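Local atomic coordinates of peptidoglycan D,D-transpeptidase FtsI (Yersinia pestis, PDB entry 6SYN), a protein that probably cross-links septal peptidoglycan as a penicillin-sensitive D,D-transpeptidase during cell division, and is the target of beta-lactam antibiotics. Residues P256-T261 with V307-L312; S326-G331 with Y377-S382. All blocks are in the same frame, centred on the assembly; numbering follows the deposited sequence.

Interaction 1 of 2, residues P256-T261 with V307-L312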
loop_
_atom_site.group_PDB
_atom_site.type_symbol
_atom_site.label_atom_id
_atom_site.label_comp_id
_atom_site.label_asym_id
_atom_site.label_seq_id
_atom_site.Cartn_x
_atom_site.Cartn_y
_atom_site.Cartn_z
ATOM N N PRO A 256 11.997 16.400 2.931
ATOM C CA PRO A 256 12.096 16.606 4.377
ATOM C C PRO A 256 13.376 16.024 5.001
ATOM O O PRO A 256 13.831 16.589 5.975
ATOM C CB PRO A 256 10.831 15.929 4.922
ATOM C CG PRO A 256 9.855 16.046 3.774
ATOM C CD PRO A 256 10.709 15.803 2.547
ATOM N N MET A 257 13.932 14.949 4.433
ATOM C CA MET A 257 15.212 14.351 4.903
ATOM C C MET A 257 16.403 15.162 4.374
ATOM O O MET A 257 17.439 15.185 5.060
ATOM C CB MET A 257 15.347 12.889 4.473
ATOM C CG MET A 257 14.248 12.005 5.019
ATOM S SD MET A 257 14.484 10.273 4.562
ATOM C CE MET A 257 13.881 10.272 2.875
ATOM N N VAL A 258 16.273 15.816 3.220
ATOM C CA VAL A 258 17.357 16.691 2.680
ATOM C C VAL A 258 17.511 17.896 3.614
ATOM O O VAL A 258 18.658 18.236 3.970
ATOM C CB VAL A 258 17.099 17.153 1.235
ATOM C CG1 VAL A 258 18.222 18.056 0.743
ATOM C CG2 VAL A 258 16.894 15.983 0.283
ATOM N N VAL A 259 16.387 18.512 3.986
ATOM C CA VAL A 259 16.333 19.686 4.904
ATOM C C VAL A 259 16.946 19.277 6.246
ATOM O O VAL A 259 17.737 20.061 6.786
ATOM C CB VAL A 259 14.895 20.218 5.052
ATOM C CG1 VAL A 259 14.765 21.228 6.181
ATOM C CG2 VAL A 259 14.402 20.819 3.747
ATOM N N MET A 260 16.619 18.084 6.742
ATOM C CA MET A 260 17.134 17.560 8.035
ATOM C C MET A 260 18.664 17.457 7.975
ATOM O O MET A 260 19.328 18.001 8.875
ATOM C CB MET A 260 16.522 16.192 8.363
ATOM C CG MET A 260 15.090 16.287 8.872
ATOM S SD MET A 260 14.220 14.700 8.901
ATOM C CE MET A 260 12.583 15.236 9.387
ATOM N N THR A 261 19.202 16.808 6.945
ATOM C CA THR A 261 20.663 16.603 6.761
ATOM C C THR A 261 21.371 17.964 6.760
ATOM O O THR A 261 22.351 18.118 7.504
ATOM C CB THR A 261 20.951 15.803 5.483
ATOM O OG1 THR A 261 20.120 14.642 5.502
ATOM C CG2 THR A 261 22.396 15.374 5.362
ATOM N N VAL A 307 15.543 23.272 -7.110
ATOM C CA VAL A 307 16.798 24.083 -7.042
ATOM C C VAL A 307 17.230 24.160 -5.573
ATOM O O VAL A 307 18.421 23.887 -5.290
ATOM C CB VAL A 307 16.621 25.492 -7.645
ATOM C CG1 VAL A 307 17.742 26.431 -7.224
ATOM C CG2 VAL A 307 16.504 25.456 -9.162
ATOM N N GLY A 308 16.285 24.528 -4.698
ATOM C CA GLY A 308 16.449 24.634 -3.235
ATOM C C GLY A 308 17.160 23.426 -2.654
ATOM O O GLY A 308 18.226 23.623 -2.044
ATOM N N VAL A 309 16.611 22.223 -2.866
ATOM C CA VAL A 309 17.141 20.944 -2.295
ATOM C C VAL A 309 18.416 20.527 -3.041
ATOM O O VAL A 309 19.285 19.904 -2.395
ATOM C CB VAL A 309 16.100 19.801 -2.290
ATOM C CG1 VAL A 309 14.954 20.089 -1.332
ATOM C CG2 VAL A 309 15.570 19.469 -3.678
ATOM N N SER A 310 18.526 20.822 -4.339
ATOM C CA SER A 310 19.736 20.520 -5.149
ATOM C C SER A 310 20.921 21.305 -4.579
ATOM O O SER A 310 22.030 20.746 -4.498
ATOM C CB SER A 310 19.542 20.825 -6.614
ATOM O OG SER A 310 19.766 22.205 -6.872
ATOM N N LYS A 311 20.691 22.560 -4.196
ATOM C CA LYS A 311 21.758 23.427 -3.634
ATOM C C LYS A 311 22.154 22.898 -2.251
ATOM O O LYS A 311 23.351 23.003 -1.917
ATOM C CB LYS A 311 21.327 24.897 -3.641
ATOM C CG LYS A 311 21.505 25.581 -4.991
ATOM C CD LYS A 311 20.941 26.975 -5.066
ATOM C CE LYS A 311 21.224 27.640 -6.397
ATOM N NZ LYS A 311 21.171 29.120 -6.300
ATOM N N LEU A 312 21.209 22.319 -1.497
ATOM C CA LEU A 312 21.458 21.772 -0.130
ATOM C C LEU A 312 22.283 20.481 -0.232
ATOM O O LEU A 312 23.274 20.354 0.510
ATOM C CB LEU A 312 20.125 21.527 0.589
ATOM C CG LEU A 312 19.295 22.770 0.920
ATOM C CD1 LEU A 312 18.016 22.386 1.657
ATOM C CD2 LEU A 312 20.095 23.779 1.734
#
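V258 of helix 255-264 packs against V309 and L312 of helix 306-314. From its CB the side chain forks. CG1 stands anti to the backbone N (chi1 179°) and is the branch that crosses to the other helix. There it lies 4.0 Å from L312 CB on one hand and 4.1 Å from V309 CB on the other, and 3.8 Å from V309 O. One methyl thus rests on the backbone side of two successive turns, not on the ends of their side chains. CG2 lies beside the backbone N, and the V258 side chain also packs on L321 and Y325 of helix 319-327. One residue along, V259 CG2 makes a looser contact, 4.5 Å from L312 CD1, and the same side chain meets V412 and M415 of helix 406-416. The helix axes pass 9.8 Å apart at 40°, with V258 and V309 nearest in the backbone.

The hydroxyls of T261 and S310 are hydrogen-bonded away from the interface. T261 OG1 donates to M257 O, 2.8 Å away, approaching from the opposite face of the carbonyl plane to T261 N, and is also hydrogen-bonded with T324 OG1. S310 OG turns back to V307 O and hydrogen-bonds with Y279 OH.

Both helices begin at the active site: K255, probably of the SxxK motif, opens one and N306, probably of the SxN motif, the other, and both line the pocket holding the bound penicillin-derived ligand. The side chain of V309 is about 8 Å from the ligand. No hydrogen bond crosses between the segments; they meet through van der Waals packing and burial of apolar surface.

Interaction 2 of 2, residues S326-G331 with Y377-S382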
loop_
_atom_site.group_PDB
_atom_site.type_symbol
_atom_site.label_atom_id
_atom_site.label_comp_id
_atom_site.label_asym_id
_atom_site.label_seq_id
_atom_site.Cartn_x
_atom_site.Cartn_y
_atom_site.Cartn_z
ATOM N N SER A 326 19.247 5.945 4.270
ATOM C CA SER A 326 19.586 4.654 4.929
ATOM C C SER A 326 19.090 4.670 6.376
ATOM O O SER A 326 18.344 3.760 6.747
ATOM C CB SER A 326 21.069 4.365 4.886
ATOM O OG SER A 326 21.446 3.791 3.645
ATOM N N ARG A 327 19.503 5.675 7.152
ATOM C CA ARG A 327 19.097 5.860 8.573
ATOM C C ARG A 327 17.566 5.791 8.687
ATOM O O ARG A 327 17.084 5.220 9.684
ATOM C CB ARG A 327 19.626 7.185 9.136
ATOM C CG ARG A 327 21.062 7.121 9.636
ATOM C CD ARG A 327 21.547 8.434 10.227
ATOM N NE ARG A 327 21.680 8.367 11.679
ATOM C CZ ARG A 327 22.652 7.724 12.333
ATOM N NH1 ARG A 327 22.667 7.721 13.657
ATOM N NH2 ARG A 327 23.599 7.078 11.669
ATOM N N PHE A 328 16.836 6.331 7.704
ATOM C CA PHE A 328 15.348 6.377 7.684
ATOM C C PHE A 328 14.777 5.067 7.130
ATOM O O PHE A 328 13.551 4.864 7.240
ATOM C CB PHE A 328 14.850 7.608 6.922
ATOM C CG PHE A 328 14.624 8.809 7.804
ATOM C CD1 PHE A 328 15.640 9.720 8.047
ATOM C CD2 PHE A 328 13.402 9.008 8.430
ATOM C CE1 PHE A 328 15.427 10.818 8.870
ATOM C CE2 PHE A 328 13.191 10.106 9.252
ATOM C CZ PHE A 328 14.204 11.011 9.469
ATOM N N GLY A 329 15.629 4.216 6.555
ATOM C CA GLY A 329 15.304 2.811 6.244
ATOM C C GLY A 329 15.121 2.538 4.759
ATOM O O GLY A 329 14.649 1.437 4.436
ATOM N N PHE A 330 15.465 3.478 3.874
ATOM C CA PHE A 330 15.580 3.197 2.419
ATOM C C PHE A 330 16.714 2.176 2.228
ATOM O O PHE A 330 17.717 2.227 2.981
ATOM C CB PHE A 330 15.754 4.488 1.608
ATOM C CG PHE A 330 14.487 5.261 1.311
ATOM C CD1 PHE A 330 13.227 4.746 1.594
ATOM C CD2 PHE A 330 14.553 6.512 0.713
ATOM C CE1 PHE A 330 12.076 5.465 1.306
ATOM C CE2 PHE A 330 13.400 7.227 0.418
ATOM C CZ PHE A 330 12.162 6.700 0.710
ATOM N N GLY A 331 16.519 1.233 1.299
ATOM C CA GLY A 331 17.481 0.161 0.972
ATOM C C GLY A 331 17.511 -0.944 2.016
ATOM O O GLY A 331 18.474 -1.733 2.019
ATOM N N TYR A 377 8.099 8.140 7.134
ATOM C CA TYR A 377 7.174 9.164 7.681
ATOM C C TYR A 377 6.777 8.797 9.121
ATOM O O TYR A 377 6.556 9.738 9.915
ATOM C CB TYR A 377 6.044 9.413 6.675
ATOM C CG TYR A 377 6.483 10.370 5.598
ATOM C CD1 TYR A 377 7.279 9.949 4.545
ATOM C CD2 TYR A 377 6.210 11.724 5.699
ATOM C CE1 TYR A 377 7.731 10.832 3.579
ATOM C CE2 TYR A 377 6.662 12.624 4.748
ATOM C CZ TYR A 377 7.421 12.176 3.683
ATOM O OH TYR A 377 7.870 13.066 2.750
ATOM N N ALA A 378 6.742 7.500 9.462
ATOM C CA ALA A 378 6.541 6.985 10.840
ATOM C C ALA A 378 7.738 7.365 11.725
ATOM O O ALA A 378 7.534 7.593 12.942
ATOM C CB ALA A 378 6.337 5.492 10.815
ATOM N N THR A 379 8.936 7.432 11.131
ATOM C CA THR A 379 10.211 7.818 11.791
ATOM C C THR A 379 10.272 9.348 11.940
ATOM O O THR A 379 10.713 9.814 13.020
ATOM C CB THR A 379 11.398 7.219 11.028
ATOM O OG1 THR A 379 11.107 5.830 10.872
ATOM C CG2 THR A 379 12.723 7.397 11.736
ATOM N N ILE A 380 9.856 10.100 10.911
ATOM C CA ILE A 380 9.671 11.583 10.989
ATOM C C ILE A 380 8.687 11.867 12.130
ATOM O O ILE A 380 8.984 12.748 12.975
ATOM C CB ILE A 380 9.185 12.176 9.645
ATOM C CG1 ILE A 380 10.286 12.139 8.581
ATOM C CG2 ILE A 380 8.634 13.587 9.836
ATOM C CD1 ILE A 380 9.874 12.675 7.229
ATOM N N GLY A 381 7.571 11.128 12.138
ATOM C CA GLY A 381 6.441 11.278 13.075
ATOM C C GLY A 381 6.839 11.030 14.516
ATOM O O GLY A 381 6.306 11.732 15.388
ATOM N N SER A 382 7.726 10.058 14.772
ATOM C CA SER A 382 8.248 9.743 16.132
ATOM C C SER A 382 9.270 10.807 16.581
ATOM O O SER A 382 9.765 10.705 17.725
ATOM C CB SER A 382 8.813 8.336 16.193
ATOM O OG SER A 382 9.803 8.123 15.198
#
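The F328 ring, beside the C-terminal part of helix 319-327, extends toward helix 370-381, where T379 and I380 receive it. Its chi1, -92°, lies off the usual staggered value and carries the ring to that helix, and its CD2-CE2 side makes most of the contact. CD2 lies 3.7 Å from T379 CB, while CE2 is 3.7 Å from T379 CG2 and 3.6 Å from I380 CG1. The side chains of F328 and T379 cross obliquely, those of F328 and I380 at about a right angle, and the backbone N of I380 sits at the ring's edge, in its plane.

T379 divides its two branches by polarity. CG2 stands anti to the backbone N and meets the phenyl carbons; OG1, beside that N, hydrogen-bonds R375 O one turn earlier in its own helix, which takes the hydroxyl's polarity off the aromatic contact. I380 carries CG1 anti to its carbonyl carbon, and the extended chi2 of 179° places CD1 4.0 Å above the ring plane of Y377, on one face and offset toward the rim. Y377 OH in turn bonds T253 O, between the ligand-pocket residues S252 and K255.

Just beyond F328 the chain turns through a Schellman motif at G329, whose positive phi of 108° redirects the backbone. F330 follows, its side chain packing on L373 and V376 of helix 370-381.

The contact is therefore a phenyl ring set against aliphatic carbon, without a hydrogen bond between the segments: near the Schellman turn at G329 it joins the chain to the flank of helix 370-381 in the transpeptidase domain by dispersion and burial of apolar surface.

Both contacts are buried in the transpeptidase domain, and helix 255-264 connects them. Interaction 1 uses the side of that helix bearing V258 and V259; M257 and M260 pack instead on F328, with M257 SD 3.6 Å from F328 CG, while M260 CE also reaches I380 CG1. P256 adds a contact to Y377. The two centres are 16 Å apart. Helices 306-314 and 319-327, one from each contact, follow each other in the chain. Neither pair of segments shares a hydrogen bond, but interaction 1 is aliphatic and joins two helices rising from the active site, whereas interaction 2 brings in an aromatic ring near the Schellman turn at G329.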